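Local coordinates for kinesin-like protein KIF19 (Mus musculus, PDB 5GSZ) that moves toward microtubule plus ends and depolymerizes microtubules at ciliary tips, thereby regulating the length of motile cilia, at residues 112-117 with 246-251. Numbering follows the deposited sequence.
With ADP (adenosine-5'-diphosphate), chain B.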
ATOM      1  N   TYR A 112       5.150   7.422   5.358  1.00 36.38           N
ATOM      2  CA  TYR A 112       4.996   8.836   5.043  1.00 35.27           C
ATOM      3  C   TYR A 112       3.952   9.057   3.947  1.00 39.36           C
ATOM      4  O   TYR A 112       3.110   9.956   4.058  1.00 39.66           O
ATOM      5  CB  TYR A 112       6.345   9.446   4.644  1.00 37.77           C
ATOM      6  CG  TYR A 112       6.281  10.925   4.304  1.00 38.43           C
ATOM      7  CD1 TYR A 112       6.377  11.892   5.300  1.00 39.52           C
ATOM      8  CD2 TYR A 112       6.106  11.354   2.988  1.00 40.49           C
ATOM      9  CE1 TYR A 112       6.320  13.248   4.997  1.00 39.00           C
ATOM     10  CE2 TYR A 112       6.040  12.702   2.677  1.00 42.99           C
ATOM     11  CZ  TYR A 112       6.149  13.645   3.694  1.00 42.20           C
ATOM     12  OH  TYR A 112       6.088  14.980   3.399  1.00 43.27           O
ATOM     13  N   THR A 113       4.013   8.263   2.866  1.00 37.89           N
ATOM     14  CA  THR A 113       3.026   8.376   1.793  1.00 36.82           C
ATOM     15  C   THR A 113       1.609   8.090   2.288  1.00 40.44           C
ATOM     16  O   THR A 113       0.674   8.807   1.916  1.00 38.70           O
ATOM     17  CB  THR A 113       3.368   7.429   0.640  1.00 40.77           C
ATOM     18  OG1 THR A 113       4.420   7.987  -0.149  1.00 43.62           O
ATOM     19  CG2 THR A 113       2.140   7.189  -0.270  1.00 38.18           C
ATOM     20  N   MET A 114       1.430   7.057   3.132  1.00 38.97           N
ATOM     21  CA  MET A 114       0.096   6.594   3.531  1.00 41.43           C
ATOM     22  C   MET A 114      -0.486   7.367   4.713  1.00 43.28           C
ATOM     23  O   MET A 114      -1.616   7.862   4.632  1.00 44.92           O
ATOM     24  CB  MET A 114       0.109   5.096   3.861  1.00 38.99           C
ATOM     25  CG  MET A 114       0.495   4.240   2.678  1.00 42.68           C
ATOM     26  SD  MET A 114      -0.384   4.643   1.139  1.00 39.45           S
ATOM     27  CE  MET A 114      -1.982   3.852   1.384  1.00 38.41           C
ATOM     28  N   LEU A 115       0.264   7.466   5.818  1.00 44.36           N
ATOM     29  CA  LEU A 115      -0.163   8.217   6.996  1.00 43.57           C
ATOM     30  C   LEU A 115       0.297   9.676   6.969  1.00 42.71           C
ATOM     31  O   LEU A 115      -0.474  10.573   7.312  1.00 45.63           O
ATOM     32  CB  LEU A 115       0.354   7.535   8.258  1.00 39.97           C
ATOM     33  CG  LEU A 115       0.141   8.341   9.526  1.00 46.97           C
ATOM     34  CD1 LEU A 115      -1.323   8.266   9.863  1.00 48.16           C
ATOM     35  CD2 LEU A 115       0.936   7.773  10.672  1.00 48.08           C
ATOM     36  N   GLY A 116       1.542   9.932   6.558  1.00 45.38           N
ATOM     37  CA  GLY A 116       2.106  11.268   6.621  1.00 45.07           C
ATOM     38  C   GLY A 116       2.367  11.696   8.050  1.00 43.24           C
ATOM     39  O   GLY A 116       2.577  10.882   8.951  1.00 45.20           O
ATOM     40  N   THR A 117       2.330  13.005   8.260  1.00 47.60           N
ATOM     41  CA  THR A 117       2.540  13.601   9.571  1.00 50.39           C
ATOM     42  C   THR A 117       1.455  14.631   9.834  1.00 58.27           C
ATOM     43  O   THR A 117       0.706  15.026   8.932  1.00 56.27           O
ATOM     44  CB  THR A 117       3.907  14.286   9.685  1.00 46.25           C
ATOM     45  OG1 THR A 117       3.970  15.383   8.759  1.00 49.04           O
ATOM     46  CG2 THR A 117       5.022  13.317   9.392  1.00 41.92           C
ATOM     47  N   LEU A 246     -12.845   0.170  -0.027  1.00 42.60           N
ATOM     48  CA  LEU A 246     -11.517   0.704  -0.290  1.00 41.15           C
ATOM     49  C   LEU A 246     -10.543   0.136   0.735  1.00 39.60           C
ATOM     50  O   LEU A 246     -10.851   0.080   1.926  1.00 38.96           O
ATOM     51  CB  LEU A 246     -11.512   2.239  -0.250  1.00 40.19           C
ATOM     52  CG  LEU A 246     -10.106   2.870  -0.274  1.00 43.22           C
ATOM     53  CD1 LEU A 246      -9.342   2.552  -1.567  1.00 40.24           C
ATOM     54  CD2 LEU A 246     -10.132   4.359  -0.016  1.00 40.30           C
ATOM     55  N   PHE A 247      -9.382  -0.308   0.262  1.00 39.23           N
ATOM     56  CA  PHE A 247      -8.312  -0.809   1.113  1.00 42.13           C
ATOM     57  C   PHE A 247      -7.077   0.045   0.917  1.00 42.39           C
ATOM     58  O   PHE A 247      -6.653   0.261  -0.224  1.00 42.46           O
ATOM     59  CB  PHE A 247      -7.957  -2.256   0.794  1.00 42.88           C
ATOM     60  CG  PHE A 247      -8.888  -3.254   1.390  1.00 46.66           C
ATOM     61  CD1 PHE A 247      -8.726  -3.673   2.692  1.00 46.75           C
ATOM     62  CD2 PHE A 247      -9.914  -3.796   0.641  1.00 49.29           C
ATOM     63  CE1 PHE A 247      -9.581  -4.608   3.232  1.00 53.67           C
ATOM     64  CE2 PHE A 247     -10.759  -4.731   1.185  1.00 49.18           C
ATOM     65  CZ  PHE A 247     -10.592  -5.133   2.475  1.00 49.19           C
ATOM     66  N   MET A 248      -6.496   0.512   2.023  1.00 41.25           N
ATOM     67  CA  MET A 248      -5.315   1.373   1.980  1.00 44.63           C
ATOM     68  C   MET A 248      -4.235   0.744   2.849  1.00 42.84           C
ATOM     69  O   MET A 248      -4.374   0.676   4.077  1.00 42.31           O
ATOM     70  CB  MET A 248      -5.649   2.798   2.420  1.00 40.12           C
ATOM     71  CG  MET A 248      -6.468   3.528   1.370  1.00 44.27           C
ATOM     72  SD  MET A 248      -6.872   5.258   1.733  1.00 48.41           S
ATOM     73  CE  MET A 248      -8.028   5.058   3.081  1.00 41.95           C
ATOM     74  N   ILE A 249      -3.166   0.274   2.215  1.00 38.39           N
ATOM     75  CA  ILE A 249      -2.241  -0.647   2.854  1.00 36.97           C
ATOM     76  C   ILE A 249      -0.846  -0.048   2.906  1.00 38.66           C
ATOM     77  O   ILE A 249      -0.319   0.418   1.889  1.00 36.73           O
ATOM     78  CB  ILE A 249      -2.237  -2.006   2.146  1.00 37.67           C
ATOM     79  CG1 ILE A 249      -3.650  -2.592   2.215  1.00 39.68           C
ATOM     80  CG2 ILE A 249      -1.205  -2.928   2.803  1.00 35.78           C
ATOM     81  CD1 ILE A 249      -3.915  -3.674   1.201  1.00 41.50           C
ATOM     82  N   ASP A 250      -0.270  -0.059   4.114  1.00 40.91           N
ATOM     83  CA  ASP A 250       1.131   0.222   4.389  1.00 37.06           C
ATOM     84  C   ASP A 250       1.831  -1.123   4.578  1.00 35.97           C
ATOM     85  O   ASP A 250       1.764  -1.714   5.655  1.00 40.81           O
ATOM     86  CB  ASP A 250       1.245   1.094   5.632  1.00 38.47           C
ATOM     87  CG  ASP A 250       2.671   1.576   5.891  1.00 43.47           C
ATOM     88  OD1 ASP A 250       3.511   1.526   4.967  1.00 40.18           O
ATOM     89  OD2 ASP A 250       2.951   2.011   7.028  1.00 45.53           O
ATOM     90  N   LEU A 251       2.510  -1.600   3.540  1.00 35.05           N
ATOM     91  CA  LEU A 251       3.022  -2.965   3.533  1.00 39.68           C
ATOM     92  C   LEU A 251       4.208  -3.134   4.480  1.00 45.81           C
ATOM     93  O   LEU A 251       4.782  -2.175   5.006  1.00 48.31           O
ATOM     94  CB  LEU A 251       3.467  -3.389   2.135  1.00 34.67           C
ATOM     95  CG  LEU A 251       2.404  -3.667   1.087  1.00 37.00           C
ATOM     96  CD1 LEU A 251       3.024  -4.001  -0.247  1.00 37.08           C
ATOM     97  CD2 LEU A 251       1.552  -4.801   1.562  1.00 42.19           C
TER
HETATM   98  PB  ADP B 401       8.862   3.320   5.615  1.00 40.77           P
HETATM   99  O1B ADP B 401       7.455   3.589   6.099  1.00 39.98           O
HETATM  100  O2B ADP B 401       8.857   2.841   4.183  1.00 39.31           O
HETATM  101  O3B ADP B 401       9.719   2.555   6.586  1.00 40.17           O
HETATM  102  PA  ADP B 401       9.038   5.972   6.505  1.00 38.65           P
HETATM  103  O1A ADP B 401       8.176   6.871   5.673  1.00 36.55           O
HETATM  104  O2A ADP B 401       8.537   5.363   7.790  1.00 39.03           O
HETATM  105  O3A ADP B 401       9.594   4.760   5.581  1.00 43.22           O
HETATM  106  O5' ADP B 401      10.365   6.737   6.980  1.00 49.43           O
HETATM  107  C5' ADP B 401      11.117   7.620   6.165  1.00 45.96           C
HETATM  108  C4' ADP B 401      11.505   8.798   7.033  1.00 41.42           C
HETATM  109  O4' ADP B 401      11.741   9.886   6.149  1.00 43.84           O
HETATM  110  C3' ADP B 401      10.313   9.200   7.860  1.00 42.03           C
HETATM  111  O3' ADP B 401      10.832   9.954   8.957  1.00 50.56           O
HETATM  112  C2' ADP B 401       9.508  10.081   6.929  1.00 41.22           C
HETATM  113  O2' ADP B 401       8.840  11.120   7.657  1.00 47.30           O
HETATM  114  C1' ADP B 401      10.564  10.680   6.006  1.00 43.25           C
HETATM  115  N9  ADP B 401      10.144  10.662   4.583  1.00 42.83           N
HETATM  116  C8  ADP B 401       9.848   9.567   3.847  1.00 43.79           C
HETATM  117  N7  ADP B 401       9.509   9.886   2.568  1.00 42.52           N
HETATM  118  C5  ADP B 401       9.585  11.225   2.481  1.00 38.65           C
HETATM  119  C6  ADP B 401       9.339  12.213   1.424  1.00 39.40           C
HETATM  120  N6  ADP B 401       8.952  11.818   0.185  1.00 44.66           N
HETATM  121  N1  ADP B 401       9.521  13.513   1.741  1.00 41.33           N
HETATM  122  C2  ADP B 401       9.919  13.900   2.963  1.00 41.54           C
HETATM  123  N3  ADP B 401      10.142  13.053   3.982  1.00 42.11           N
HETATM  124  C4  ADP B 401       9.998  11.728   3.802  1.00 40.16           C
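Met114 packs against Met248, Ile249 and Asp250 in a small, buried, mainly apolar contact. It joins helix 110-114 to strand 242-250 of the central mixed sheet in the motor domain. Met114 supplies all of the helix side. Its CG is anti to its own carbonyl carbon (chi1 -62°), and the chain bends again at chi2 and chi3. These bends bring the terminal methyl, not the sulfur, against the strand. The methyl CE of Met114 reaches CB of Met248 at 4.0 Å and lies 3.8 Å from the backbone O of Ile249. Met248 meets Met114 through CB; its side chain also touches Leu224 of strand 220-232. Ile249 presents backbone here; its CB points away from the helix, and the side chain touches Leu303 and Leu307 of helix 302-307. Nearer the nucleotide, CG of Met114 lies 4.4 Å from CB of Asp250. Met114 also touches Ala102 of the neighbouring parallel strand 97-103. That strand, the P-loop (Walker A) and helix 110-114 form the strand-loop-helix unit of P-loop NTPases, and ADP is bound at the start of the helix. The carboxylate of Asp250 faces this site. Its OD2 hydrogen-bonds Thr111 OG1 and forms a salt bridge with Arg206, and the side chain is about 4 Å from the bound magnesium ion. Tyr112 serves the ADP side of the helix. Its N donates to ADP O1A at 3.1 Å, with an N-H...O angle of 145°. With CG anti to the backbone N (chi1 -180°), one face of the ring lies against the adenine, whose C4 sits over the ring centre, 3.8 Å above the plane. An alanine in place of Tyr112 would probably leave that side of the adenine without the ring that covers it. Tyr112 O accepts a bond from Gln77 NE2.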